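Local coordinates for tailspike protein (Siphovirus 9NA, PDB 3RIQ), which probably recognises Salmonella lipopolysaccharide and cleaves it as an endorhamnosidase, serving the phage as the receptor-binding part of its trimeric, right-handed beta-helical tailspike, at residues 48-53 with 69-74; 340-345 with 362-367; 366-371 with 391-396. All coordinates share one frame; numbering follows the deposited sequence. Where two conformers were deposited one is given.

Interaction 1. Residues 48-53 with 69-74; sequences VDFGGK and LNWNNL
Leu69 CD1 meets Val48 CG2 where two successive turns of the right-handed beta-helix pair in parallel. Asn70 O takes the backbone N-H of Val48, and Val48 O accepts from Asn72 N (2.8 Å). Between these bonds, buried Trp71 lies beside Val48, both pointing the same way, and helix 23-29 rests on the two of them through Leu23. The Trp71 indole offers its face to the edge of Phe50 in a T-shaped stack, planes 73° apart, with Phe50 CE2 3.5 Å from Trp71 CG. Asn72 O accepts a nearly straight bond from Phe50 N (172°), while Asn72 ND2 turns to Asn151. Next, Asn73 ND2 donates to Asp49 OD1 (2.9 Å), and Gly51 N reaches this same oxygen from the other face of the carboxylate, closing an Asx turn. Asn73 O takes Gly52 N (2.8 Å), gripping the type I' turn of Phe50 to Lys53. Finally Leu74, with CG anti to the backbone N (chi1 -175°), sets CD1 over one face of the Phe50 ring, 4.2 Å from its centroid; Val48 CG1 lies over the opposite face. The ring is thus clamped on both faces and one edge, while polar bonds fix the turn outside the apolar interior.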
ATOM      1  N   VAL A  48     -28.036   3.506 -34.073  1.00 14.50           N
ATOM      2  CA  VAL A  48     -29.227   3.681 -33.233  1.00 14.56           C
ATOM      3  C   VAL A  48     -29.208   5.110 -32.722  1.00 13.94           C
ATOM      4  O   VAL A  48     -28.229   5.535 -32.061  1.00 13.75           O
ATOM      5  CB  VAL A  48     -29.271   2.698 -32.044  1.00 14.38           C
ATOM      6  CG1 VAL A  48     -30.570   2.878 -31.246  1.00 15.45           C
ATOM      7  CG2 VAL A  48     -29.168   1.263 -32.569  1.00 17.51           C
ATOM      8  N   ASP A  49     -30.273   5.846 -33.056  1.00 14.01           N
ATOM      9  CA  ASP A  49     -30.437   7.232 -32.632  1.00 14.59           C
ATOM     10  C   ASP A  49     -31.397   7.263 -31.439  1.00 14.39           C
ATOM     11  O   ASP A  49     -32.574   6.926 -31.585  1.00 14.85           O
ATOM     12  CB  ASP A  49     -31.040   8.035 -33.814  1.00 15.14           C
ATOM     13  CG  ASP A  49     -31.373   9.492 -33.469  1.00 18.62           C
ATOM     14  OD1 ASP A  49     -31.125   9.985 -32.365  1.00 15.93           O
ATOM     15  OD2 ASP A  49     -31.898  10.186 -34.388  1.00 26.56           O
ATOM     16  N   PHE A  50     -30.876   7.635 -30.262  1.00 13.27           N
ATOM     17  CA  PHE A  50     -31.669   7.628 -29.017  1.00 13.17           C
ATOM     18  C   PHE A  50     -32.385   8.935 -28.735  1.00 13.67           C
ATOM     19  O   PHE A  50     -32.997   9.100 -27.669  1.00 14.33           O
ATOM     20  CB  PHE A  50     -30.742   7.223 -27.823  1.00 13.56           C
ATOM     21  CG  PHE A  50     -30.334   5.766 -27.860  1.00 12.75           C
ATOM     22  CD1 PHE A  50     -31.219   4.760 -27.446  1.00 12.55           C
ATOM     23  CD2 PHE A  50     -29.060   5.400 -28.335  1.00 13.37           C
ATOM     24  CE1 PHE A  50     -30.822   3.429 -27.461  1.00 13.51           C
ATOM     25  CE2 PHE A  50     -28.669   4.058 -28.377  1.00 14.39           C
ATOM     26  CZ  PHE A  50     -29.525   3.084 -27.926  1.00 13.36           C
ATOM     27  N   GLY A  51     -32.269   9.891 -29.653  1.00 14.17           N
ATOM     28  CA  GLY A  51     -33.071  11.112 -29.622  1.00 14.99           C
ATOM     29  C   GLY A  51     -32.849  12.027 -28.423  1.00 14.35           C
ATOM     30  O   GLY A  51     -33.733  12.813 -28.075  1.00 16.30           O
ATOM     31  N   GLY A  52     -31.670  11.937 -27.800  1.00 14.23           N
ATOM     32  CA  GLY A  52     -31.350  12.729 -26.625  1.00 15.04           C
ATOM     33  C   GLY A  52     -32.019  12.254 -25.368  1.00 14.37           C
ATOM     34  O   GLY A  52     -31.941  12.924 -24.346  1.00 15.65           O
ATOM     35  N   LYS A  53     -32.682  11.104 -25.426  1.00 13.92           N
ATOM     36  CA  LYS A  53     -33.450  10.636 -24.261  1.00 13.67           C
ATOM     37  C   LYS A  53     -32.534  10.114 -23.156  1.00 13.62           C
ATOM     38  O   LYS A  53     -31.459   9.535 -23.419  1.00 14.66           O
ATOM     39  CB  LYS A  53     -34.421   9.545 -24.728  1.00 13.93           C
ATOM     40  CG  LYS A  53     -35.506  10.173 -25.633  1.00 17.09           C
ATOM     41  CD  LYS A  53     -36.616   9.239 -26.051  1.00 19.64           C
ATOM     42  CE  LYS A  53     -36.148   8.292 -27.049  1.00 18.99           C
ATOM     43  NZ  LYS A  53     -37.261   7.727 -27.925  1.00 17.33           N
ATOM     44  N   LEU A  69     -21.497  -1.497 -33.878  1.00 12.83           N
ATOM     45  CA  LEU A  69     -22.876  -1.025 -33.617  1.00 12.75           C
ATOM     46  C   LEU A  69     -22.735   0.395 -33.017  1.00 12.92           C
ATOM     47  O   LEU A  69     -22.156   0.564 -31.930  1.00 13.82           O
ATOM     48  CB  LEU A  69     -23.563  -1.993 -32.638  1.00 13.02           C
ATOM     49  CG  LEU A  69     -24.956  -1.590 -32.108  1.00 12.47           C
ATOM     50  CD1 LEU A  69     -25.967  -1.380 -33.281  1.00 14.06           C
ATOM     51  CD2 LEU A  69     -25.471  -2.699 -31.179  1.00 13.72           C
ATOM     52  N   ASN A  70     -23.227   1.414 -33.722  1.00 12.29           N
ATOM     53  CA  ASN A  70     -23.130   2.836 -33.266  1.00 12.23           C
ATOM     54  C   ASN A  70     -24.334   3.250 -32.449  1.00 12.30           C
ATOM     55  O   ASN A  70     -25.497   3.048 -32.865  1.00 12.87           O
ATOM     56  CB  ASN A  70     -23.041   3.772 -34.485  1.00 12.02           C
ATOM     57  CG  ASN A  70     -21.856   3.481 -35.360  1.00 13.88           C
ATOM     58  OD1 ASN A  70     -21.966   2.844 -36.433  1.00 17.96           O
ATOM     59  ND2 ASN A  70     -20.713   3.959 -34.939  1.00 12.64           N
ATOM     60  N   TRP A  71     -24.074   3.847 -31.286  1.00 12.19           N
ATOM     61  CA  TRP A  71     -25.117   4.425 -30.440  1.00 12.23           C
ATOM     62  C   TRP A  71     -24.940   5.930 -30.408  1.00 12.64           C
ATOM     63  O   TRP A  71     -23.930   6.454 -29.879  1.00 13.84           O
ATOM     64  CB  TRP A  71     -25.050   3.840 -29.035  1.00 11.60           C
ATOM     65  CG  TRP A  71     -25.658   2.458 -28.905  1.00 12.20           C
ATOM     66  CD1 TRP A  71     -26.056   1.590 -29.922  1.00 11.65           C
ATOM     67  CD2 TRP A  71     -25.946   1.797 -27.680  1.00 12.25           C
ATOM     68  NE1 TRP A  71     -26.580   0.434 -29.358  1.00 12.90           N
ATOM     69  CE2 TRP A  71     -26.517   0.536 -27.992  1.00 12.76           C
ATOM     70  CE3 TRP A  71     -25.767   2.147 -26.318  1.00 13.14           C
ATOM     71  CZ2 TRP A  71     -26.890  -0.402 -26.982  1.00 12.97           C
ATOM     72  CZ3 TRP A  71     -26.151   1.239 -25.337  1.00 13.60           C
ATOM     73  CH2 TRP A  71     -26.711  -0.029 -25.673  1.00 13.29           C
ATOM     74  N   ASN A  72     -25.937   6.627 -30.956  1.00 12.80           N
ATOM     75  CA  ASN A  72     -25.862   8.088 -31.177  1.00 12.58           C
ATOM     76  C   ASN A  72     -26.946   8.796 -30.381  1.00 13.42           C
ATOM     77  O   ASN A  72     -28.008   8.233 -30.129  1.00 13.77           O
ATOM     78  CB  ASN A  72     -26.062   8.386 -32.668  1.00 13.48           C
ATOM     79  CG  ASN A  72     -25.049   7.685 -33.525  1.00 13.65           C
ATOM     80  OD1 ASN A  72     -25.350   7.188 -34.623  1.00 18.17           O
ATOM     81  ND2 ASN A  72     -23.836   7.669 -33.066  1.00 15.09           N
ATOM     82  N   ASN A  73     -26.664  10.021 -29.971  1.00 12.65           N
ATOM     83  CA  ASN A  73     -27.617  10.861 -29.237  1.00 13.49           C
ATOM     84  C   ASN A  73     -28.186  10.223 -27.975  1.00 13.73           C
ATOM     85  O   ASN A  73     -29.341  10.418 -27.642  1.00 14.91           O
ATOM     86  CB  ASN A  73     -28.756  11.320 -30.167  1.00 13.86           C
ATOM     87  CG  ASN A  73     -28.227  12.048 -31.378  1.00 18.79           C
ATOM     88  OD1 ASN A  73     -27.372  12.929 -31.259  1.00 22.72           O
ATOM     89  ND2 ASN A  73     -28.757  11.728 -32.540  1.00 21.62           N
ATOM     90  N   LEU A  74     -27.357   9.511 -27.238  1.00 13.31           N
ATOM     91  CA  LEU A  74     -27.817   8.982 -25.974  1.00 13.50           C
ATOM     92  C   LEU A  74     -27.778  10.106 -24.977  1.00 13.47           C
ATOM     93  O   LEU A  74     -26.755  10.785 -24.870  1.00 14.42           O
ATOM     94  CB  LEU A  74     -26.886   7.815 -25.532  1.00 13.73           C
ATOM     95  CG  LEU A  74     -27.309   7.060 -24.276  1.00 14.48           C
ATOM     96  CD1 LEU A  74     -28.745   6.498 -24.453  1.00 15.73           C
ATOM     97  CD2 LEU A  74     -26.307   5.890 -23.965  1.00 15.28           C
TER
HETATM   98  O   HOH W   1     -29.320  11.882 -35.204  1.00 45.96           O

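Interaction 2. Residues 340-345 with 362-367; sequences YEAHKE and VCANKD
Lys366 NZ and Glu341 OE1 form a salt bridge (2.8 Å), the two side chains running alongside each other. Lys366 is extended throughout, with CG anti to its own N (chi1 -175°), and this straight reach carries NZ to the carboxylate, which it meets on the anti side; Asp319 is a second partner for the amine. A second polar link is the hydrogen bond from His343 ND1 to Asp367 OD2 (2.8 Å). The donor comes from above the carboxylate plane, and the two flat groups stand 74° apart. His343 NE2 is held by Asp319, so both ring nitrogens are engaged and the ring's rotation is fixed. A CH-pi contact adds to this: Lys366 CD sits over the imidazole face, 4.0 Å from its centroid. Among backbone bonds, Glu341 N donates to Val362 O (2.9 Å), Lys366 N to Ala342 O (3.1 Å) and Asn365 N to Lys344 O (2.8 Å); a water spans Ala342 N and Val362 O. Apolar packing starts the contact, with Tyr340 CE1 against Val362 CB (3.5 Å), beside Asp355 and Arg383 of the second subunit. Turns stacked one on the next after strands paired in parallel, as here, are characteristic of a parallel beta-helix.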
ATOM      1  N   TYR A 340       6.936  -8.507 -10.806  1.00 11.68           N
ATOM      2  CA  TYR A 340       7.574  -9.826 -10.771  1.00 11.53           C
ATOM      3  C   TYR A 340       7.765 -10.319 -12.201  1.00 12.50           C
ATOM      4  O   TYR A 340       6.839 -10.220 -13.024  1.00 12.03           O
ATOM      5  CB  TYR A 340       6.666 -10.848 -10.061  1.00 13.35           C
ATOM      6  CG  TYR A 340       6.782 -10.822  -8.563  1.00 10.99           C
ATOM      7  CD1 TYR A 340       7.751 -11.611  -7.928  1.00 12.64           C
ATOM      8  CD2 TYR A 340       5.991  -9.977  -7.786  1.00 12.32           C
ATOM      9  CE1 TYR A 340       7.915 -11.578  -6.556  1.00 13.34           C
ATOM     10  CE2 TYR A 340       6.115  -9.944  -6.387  1.00 11.66           C
ATOM     11  CZ  TYR A 340       7.111 -10.748  -5.786  1.00 12.20           C
ATOM     12  OH  TYR A 340       7.351 -10.724  -4.435  1.00 14.14           O
ATOM     13  N   GLU A 341       8.916 -10.928 -12.469  1.00 12.93           N
ATOM     14  CA  GLU A 341       9.136 -11.704 -13.727  1.00 13.08           C
ATOM     15  C   GLU A 341       8.938 -10.866 -14.991  1.00 13.04           C
ATOM     16  O   GLU A 341       8.612 -11.406 -16.047  1.00 13.69           O
ATOM     17  CB  GLU A 341       8.217 -12.960 -13.771  1.00 14.37           C
ATOM     18  CG  GLU A 341       8.521 -14.085 -12.764  1.00 18.46           C
ATOM     19  CD  GLU A 341       7.404 -15.126 -12.879  1.00 23.01           C
ATOM     20  OE1 GLU A 341       7.494 -15.954 -13.754  1.00 21.53           O
ATOM     21  OE2 GLU A 341       6.351 -15.041 -12.181  1.00 27.81           O
ATOM     22  N   ALA A 342       9.182  -9.555 -14.935  1.00 12.77           N
ATOM     23  CA  ALA A 342       9.180  -8.774 -16.197  1.00 13.02           C
ATOM     24  C   ALA A 342      10.261  -9.334 -17.126  1.00 12.65           C
ATOM     25  O   ALA A 342      11.394  -9.596 -16.675  1.00 13.57           O
ATOM     26  CB  ALA A 342       9.449  -7.314 -15.922  1.00 13.48           C
ATOM     27  N   HIS A 343       9.929  -9.519 -18.407  1.00 12.97           N
ATOM     28  CA  HIS A 343      10.920 -10.067 -19.334  1.00 13.32           C
ATOM     29  C   HIS A 343      11.944  -9.013 -19.798  1.00 13.83           C
ATOM     30  O   HIS A 343      13.108  -9.355 -20.085  1.00 15.72           O
ATOM     31  CB  HIS A 343      10.247 -10.789 -20.503  1.00 13.57           C
ATOM     32  CG  HIS A 343       9.542 -12.045 -20.088  1.00 14.64           C
ATOM     33  ND1 HIS A 343       9.790 -13.267 -20.678  1.00 15.61           N
ATOM     34  CD2 HIS A 343       8.634 -12.273 -19.114  1.00 14.51           C
ATOM     35  CE1 HIS A 343       9.028 -14.192 -20.106  1.00 15.94           C
ATOM     36  NE2 HIS A 343       8.324 -13.613 -19.146  1.00 13.94           N
ATOM     37  N   LYS A 344      11.533  -7.751 -19.813  1.00 14.88           N
ATOM     38  CA  LYS A 344      12.438  -6.622 -20.059  1.00 14.75           C
ATOM     39  C   LYS A 344      12.762  -5.969 -18.712  1.00 13.36           C
ATOM     40  O   LYS A 344      12.806  -6.675 -17.674  1.00 14.74           O
ATOM     41  CB  LYS A 344      11.812  -5.616 -21.052  1.00 14.08           C
ATOM     42  CG  LYS A 344      11.220  -6.267 -22.326  1.00 16.06           C
ATOM     43  CD  LYS A 344      12.242  -6.996 -23.164  1.00 19.32           C
ATOM     44  CE  LYS A 344      11.616  -7.485 -24.518  1.00 21.29           C
ATOM     45  NZ  LYS A 344      10.708  -8.681 -24.381  1.00 22.72           N
ATOM     46  N   GLU A 345      12.973  -4.648 -18.685  1.00 13.95           N
ATOM     47  CA  GLU A 345      13.213  -3.990 -17.402  1.00 13.12           C
ATOM     48  C   GLU A 345      12.014  -4.124 -16.446  1.00 13.09           C
ATOM     49  O   GLU A 345      10.871  -4.252 -16.891  1.00 13.48           O
ATOM     50  CB  GLU A 345      13.506  -2.516 -17.587  1.00 13.77           C
ATOM     51  CG  GLU A 345      14.820  -2.220 -18.322  1.00 14.65           C
ATOM     52  CD  GLU A 345      14.702  -2.184 -19.857  1.00 15.25           C
ATOM     53  OE1 GLU A 345      13.636  -2.511 -20.423  1.00 15.21           O
ATOM     54  OE2 GLU A 345      15.697  -1.789 -20.489  1.00 16.37           O
ATOM     55  N   VAL A 362      11.228  -7.746  -8.692  1.00 13.27           N
ATOM     56  CA  VAL A 362      11.750  -9.091  -8.472  1.00 13.47           C
ATOM     57  C   VAL A 362      11.837  -9.794  -9.800  1.00 14.11           C
ATOM     58  O   VAL A 362      10.872  -9.809 -10.599  1.00 13.13           O
ATOM     59  CB  VAL A 362      10.820  -9.898  -7.539  1.00 13.43           C
ATOM     60  CG1 VAL A 362      11.309 -11.353  -7.405  1.00 13.93           C
ATOM     61  CG2 VAL A 362      10.682  -9.227  -6.128  1.00 15.12           C
ATOM     62  N   CYS A 363      13.020 -10.348 -10.049  1.00 13.99           N
ATOM     63  CA  CYS A 363      13.257 -11.152 -11.255  0.50 13.76           C
ATOM     64  C   CYS A 363      12.874 -10.459 -12.573  1.00 14.73           C
ATOM     65  O   CYS A 363      12.176 -11.081 -13.404  1.00 15.16           O
ATOM     66  CB  CYS A 363      12.536 -12.506 -11.151  0.50 12.91           C
ATOM     67  SG  CYS A 363      13.058 -13.744 -12.402  0.50 12.05           S
ATOM     68  N   ALA A 364      13.270  -9.195 -12.754  1.00 14.38           N
ATOM     69  CA  ALA A 364      13.126  -8.567 -14.071  1.00 13.83           C
ATOM     70  C   ALA A 364      14.251  -9.048 -14.996  1.00 14.39           C
ATOM     71  O   ALA A 364      15.109  -9.872 -14.595  1.00 15.18           O
ATOM     72  CB  ALA A 364      13.093  -7.041 -13.957  1.00 14.38           C
ATOM     73  N   ASN A 365      14.261  -8.569 -16.242  1.00 14.53           N
ATOM     74  CA  ASN A 365      15.239  -9.073 -17.214  1.00 15.39           C
ATOM     75  C   ASN A 365      15.193 -10.607 -17.243  1.00 16.18           C
ATOM     76  O   ASN A 365      16.247 -11.292 -17.317  1.00 17.30           O
ATOM     77  CB  ASN A 365      16.659  -8.523 -16.892  1.00 14.50           C
ATOM     78  CG  ASN A 365      17.741  -8.987 -17.882  1.00 15.60           C
ATOM     79  OD1 ASN A 365      17.536  -9.062 -19.111  1.00 17.39           O
ATOM     80  ND2 ASN A 365      18.913  -9.283 -17.342  1.00 16.65           N
ATOM     81  N   LYS A 366      13.970 -11.148 -17.217  1.00 15.77           N
ATOM     82  CA  LYS A 366      13.806 -12.584 -17.080  1.00 17.33           C
ATOM     83  C   LYS A 366      14.399 -13.298 -18.290  1.00 19.17           C
ATOM     84  O   LYS A 366      14.848 -14.450 -18.175  1.00 20.89           O
ATOM     85  CB  LYS A 366      12.323 -12.947 -16.857  1.00 17.11           C
ATOM     86  CG  LYS A 366      12.020 -14.442 -16.567  1.00 17.36           C
ATOM     87  CD  LYS A 366      10.492 -14.652 -16.483  1.00 19.77           C
ATOM     88  CE  LYS A 366      10.126 -16.103 -16.219  1.00 20.89           C
ATOM     89  NZ  LYS A 366       8.670 -16.371 -16.237  1.00 20.65           N
ATOM     90  N   ASP A 367      14.463 -12.621 -19.427  1.00 18.62           N
ATOM     91  CA  ASP A 367      15.019 -13.298 -20.601  1.00 20.65           C
ATOM     92  C   ASP A 367      16.524 -13.107 -20.822  1.00 20.43           C
ATOM     93  O   ASP A 367      17.074 -13.527 -21.869  1.00 21.87           O
ATOM     94  CB  ASP A 367      14.223 -12.956 -21.841  1.00 21.15           C
ATOM     95  CG  ASP A 367      12.847 -13.587 -21.827  1.00 21.84           C
ATOM     96  OD1 ASP A 367      12.629 -14.674 -21.222  1.00 25.34           O
ATOM     97  OD2 ASP A 367      11.985 -13.003 -22.444  1.00 24.53           O
TER
HETATM   98  O   HOH W   2       9.912  -7.736 -12.599  1.00 13.77           O
HETATM   99  O   HOH W   3      15.648  -9.772 -20.835  1.00 22.91           O
HETATM  100  O   HOH W   4      12.399 -10.952 -23.645  1.00 30.11           O

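Interaction 3. Residues 366-371 with 391-396; sequences KDLTNL and TTQGYA
Asn370 and Gln393 stack their amides face to face, the planes only 12° apart and Asn370 CG 4.0 Å from Gln393 CD, although the two side chains cross at about a right angle. They join successive surface loops of the right-handed beta-helix, one between strands 355-362 and 374-376, the other between strands 381-388 and 397-399. On the opposite side of the Gln393 amide plane lies Leu368, offset, with its CB 3.9 Å from Gln393 OE1. The Gln393 side chain is extended beyond CG (chi2 -170°), which carries the amide across to the first loop. There OE1 accepts from Asn370 N (2.8 Å), a donor standing 49° above the carbonyl plane, on the face that carries the stacked Asn370 amide. The amide nitrogen, NE2, gives a weak bond to Leu368 O at 3.3 Å. One glutamine therefore grips the 368-370 backbone at a carbonyl and at an N-H, and Asn365, the residue just before this loop segment, adds a further donor to OE1. Asn365 also accepts from Thr369 N, steadying the backbone that Gln393 holds.

Leu368 and Thr391 slide past each other, and Leu368 CD2 touches Thr391 OG1 and CB, each at 3.6 Å. Thr391 has OG1 anti to its backbone N and uses it to accept from Gln393 N in an ST turn, so the residue that touches Leu368 also holds the backbone N of Gln393. Two waters complete the seam between the loops. One donates to Asn370 OD1 and accepts from Gly394 N. The other gives both its hydrogens away, to Leu371 O and to Gln393 O, each 2.8 Å from the water oxygen.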
ATOM      1  N   LYS A 366      13.970 -11.148 -17.217  1.00 15.77           N
ATOM      2  CA  LYS A 366      13.806 -12.584 -17.080  1.00 17.33           C
ATOM      3  C   LYS A 366      14.399 -13.298 -18.290  1.00 19.17           C
ATOM      4  O   LYS A 366      14.848 -14.450 -18.175  1.00 20.89           O
ATOM      5  CB  LYS A 366      12.323 -12.947 -16.857  1.00 17.11           C
ATOM      6  CG  LYS A 366      12.020 -14.442 -16.567  1.00 17.36           C
ATOM      7  CD  LYS A 366      10.492 -14.652 -16.483  1.00 19.77           C
ATOM      8  CE  LYS A 366      10.126 -16.103 -16.219  1.00 20.89           C
ATOM      9  NZ  LYS A 366       8.670 -16.371 -16.237  1.00 20.65           N
ATOM     10  N   ASP A 367      14.463 -12.621 -19.427  1.00 18.62           N
ATOM     11  CA  ASP A 367      15.019 -13.298 -20.601  1.00 20.65           C
ATOM     12  C   ASP A 367      16.524 -13.107 -20.822  1.00 20.43           C
ATOM     13  O   ASP A 367      17.074 -13.527 -21.869  1.00 21.87           O
ATOM     14  CB  ASP A 367      14.223 -12.956 -21.841  1.00 21.15           C
ATOM     15  CG  ASP A 367      12.847 -13.587 -21.827  1.00 21.84           C
ATOM     16  OD1 ASP A 367      12.629 -14.674 -21.222  1.00 25.34           O
ATOM     17  OD2 ASP A 367      11.985 -13.003 -22.444  1.00 24.53           O
ATOM     18  N   LEU A 368      17.201 -12.514 -19.836  1.00 20.93           N
ATOM     19  CA  LEU A 368      18.682 -12.458 -19.838  1.00 21.17           C
ATOM     20  C   LEU A 368      19.269 -11.775 -21.095  1.00 20.58           C
ATOM     21  O   LEU A 368      20.234 -12.273 -21.698  1.00 22.38           O
ATOM     22  CB  LEU A 368      19.294 -13.866 -19.629  1.00 21.90           C
ATOM     23  CG  LEU A 368      18.813 -14.642 -18.394  1.00 21.73           C
ATOM     24  CD1 LEU A 368      19.438 -16.052 -18.343  1.00 24.69           C
ATOM     25  CD2 LEU A 368      19.109 -13.869 -17.092  1.00 24.44           C
ATOM     26  N   THR A 369      18.712 -10.628 -21.457  1.00 20.51           N
ATOM     27  CA  THR A 369      19.175  -9.861 -22.599  1.00 21.41           C
ATOM     28  C   THR A 369      19.950  -8.626 -22.149  1.00 20.88           C
ATOM     29  O   THR A 369      20.007  -7.601 -22.851  1.00 21.96           O
ATOM     30  CB  THR A 369      18.024  -9.507 -23.563  1.00 21.68           C
ATOM     31  OG1 THR A 369      17.080  -8.653 -22.904  1.00 22.49           O
ATOM     32  CG2 THR A 369      17.308 -10.787 -24.060  1.00 22.74           C
ATOM     33  N   ASN A 370      20.548  -8.724 -20.962  1.00 20.39           N
ATOM     34  CA  ASN A 370      21.458  -7.692 -20.467  1.00 21.77           C
ATOM     35  C   ASN A 370      20.800  -6.368 -20.142  1.00 21.09           C
ATOM     36  O   ASN A 370      21.422  -5.303 -20.218  1.00 22.86           O
ATOM     37  CB  ASN A 370      22.662  -7.506 -21.398  1.00 22.95           C
ATOM     38  CG  ASN A 370      23.899  -8.142 -20.840  1.00 28.52           C
ATOM     39  OD1 ASN A 370      24.211  -7.972 -19.648  1.00 33.84           O
ATOM     40  ND2 ASN A 370      24.621  -8.880 -21.676  1.00 36.07           N
ATOM     41  N   LEU A 371      19.546  -6.456 -19.732  1.00 19.49           N
ATOM     42  CA  LEU A 371      18.778  -5.290 -19.341  1.00 18.18           C
ATOM     43  C   LEU A 371      18.842  -5.100 -17.818  1.00 17.64           C
ATOM     44  O   LEU A 371      19.036  -6.035 -17.082  1.00 18.40           O
ATOM     45  CB  LEU A 371      17.309  -5.445 -19.798  1.00 17.45           C
ATOM     46  CG  LEU A 371      17.135  -5.644 -21.301  1.00 17.93           C
ATOM     47  CD1 LEU A 371      15.630  -5.790 -21.576  1.00 18.96           C
ATOM     48  CD2 LEU A 371      17.732  -4.482 -22.080  1.00 18.05           C
ATOM     49  N   THR A 391      19.538 -12.713 -11.603  1.00 19.62           N
ATOM     50  CA  THR A 391      20.700 -12.739 -12.486  1.00 19.36           C
ATOM     51  C   THR A 391      21.701 -11.661 -12.056  1.00 19.24           C
ATOM     52  O   THR A 391      21.309 -10.637 -11.439  1.00 18.75           O
ATOM     53  CB  THR A 391      20.285 -12.470 -13.954  1.00 19.59           C
ATOM     54  OG1 THR A 391      21.457 -12.495 -14.809  1.00 21.49           O
ATOM     55  CG2 THR A 391      19.596 -11.101 -14.081  1.00 20.19           C
ATOM     56  N   THR A 392      22.973 -11.891 -12.410  1.00 19.67           N
ATOM     57  CA  THR A 392      24.053 -10.906 -12.210  1.00 19.02           C
ATOM     58  C   THR A 392      24.185  -9.908 -13.363  1.00 19.25           C
ATOM     59  O   THR A 392      24.982  -8.972 -13.254  1.00 20.03           O
ATOM     60  CB  THR A 392      25.449 -11.577 -11.952  1.00 20.31           C
ATOM     61  OG1 THR A 392      25.790 -12.394 -13.072  1.00 22.28           O
ATOM     62  CG2 THR A 392      25.376 -12.449 -10.690  1.00 21.50           C
ATOM     63  N   GLN A 393      23.436 -10.091 -14.451  1.00 18.09           N
ATOM     64  CA  GLN A 393      23.487  -9.140 -15.564  1.00 18.63           C
ATOM     65  C   GLN A 393      23.083  -7.734 -15.142  1.00 17.97           C
ATOM     66  O   GLN A 393      22.112  -7.537 -14.365  1.00 18.53           O
ATOM     67  CB  GLN A 393      22.556  -9.547 -16.704  1.00 17.82           C
ATOM     68  CG  GLN A 393      22.989 -10.781 -17.445  1.00 19.22           C
ATOM     69  CD  GLN A 393      22.178 -11.025 -18.722  1.00 20.52           C
ATOM     70  OE1 GLN A 393      21.063 -10.519 -18.884  1.00 20.95           O
ATOM     71  NE2 GLN A 393      22.742 -11.825 -19.630  1.00 22.02           N
ATOM     72  N   GLY A 394      23.808  -6.753 -15.661  1.00 18.07           N
ATOM     73  CA  GLY A 394      23.380  -5.347 -15.557  1.00 18.32           C
ATOM     74  C   GLY A 394      23.394  -4.774 -14.149  1.00 16.86           C
ATOM     75  O   GLY A 394      24.215  -5.184 -13.280  1.00 18.25           O
ATOM     76  N   TYR A 395      22.509  -3.801 -13.929  1.00 16.29           N
ATOM     77  CA  TYR A 395      22.440  -3.056 -12.659  1.00 15.11           C
ATOM     78  C   TYR A 395      21.099  -3.326 -11.981  1.00 15.06           C
ATOM     79  O   TYR A 395      20.081  -3.534 -12.648  1.00 15.56           O
ATOM     80  CB  TYR A 395      22.469  -1.559 -12.964  1.00 15.76           C
ATOM     81  CG  TYR A 395      23.842  -1.069 -13.418  1.00 17.62           C
ATOM     82  CD1 TYR A 395      24.678  -0.391 -12.551  1.00 19.68           C
ATOM     83  CD2 TYR A 395      24.287  -1.299 -14.719  1.00 20.34           C
ATOM     84  CE1 TYR A 395      25.956   0.041 -12.969  1.00 21.80           C
ATOM     85  CE2 TYR A 395      25.530  -0.859 -15.163  1.00 22.62           C
ATOM     86  CZ  TYR A 395      26.361  -0.191 -14.285  1.00 23.34           C
ATOM     87  OH  TYR A 395      27.593   0.223 -14.740  1.00 27.03           O
ATOM     88  N   ALA A 396      21.105  -3.269 -10.655  1.00 13.82           N
ATOM     89  CA  ALA A 396      19.846  -3.208  -9.908  1.00 14.51           C
ATOM     90  C   ALA A 396      19.125  -1.877 -10.141  1.00 14.64           C
ATOM     91  O   ALA A 396      17.904  -1.857 -10.398  1.00 14.62           O
ATOM     92  CB  ALA A 396      20.107  -3.410  -8.415  1.00 14.40           C
TER
HETATM   93  O   HOH W   5      25.761  -7.182 -17.666  1.00 37.52           O
HETATM   94  O   HOH W   6      19.389  -7.499 -14.755  1.00 18.06           O

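How the interactions relate
From the N terminus, interaction 1 comes first, closing the loop of residues 54-68 and tying two early turns of the beta-helix beside helix 23-29. The chain then winds through many further turns before interaction 2 closes residues 346-361, and interaction 3 closes residues 372-390 directly afterwards. Interaction 1 lies far off, its centre about 46 Å from that of interaction 2, and touches neither of the others. Interactions 2 and 3 neither nest nor cross: they follow one another, sharing Lys366 and Asp367, with centres about 8 Å apart. The middle loop, 363-373, is thus fastened to the preceding loop by 340-345 and to the following one by 391-396, with Lys344 CA 3.6 Å from Leu371 CD1 where the two contacts meet.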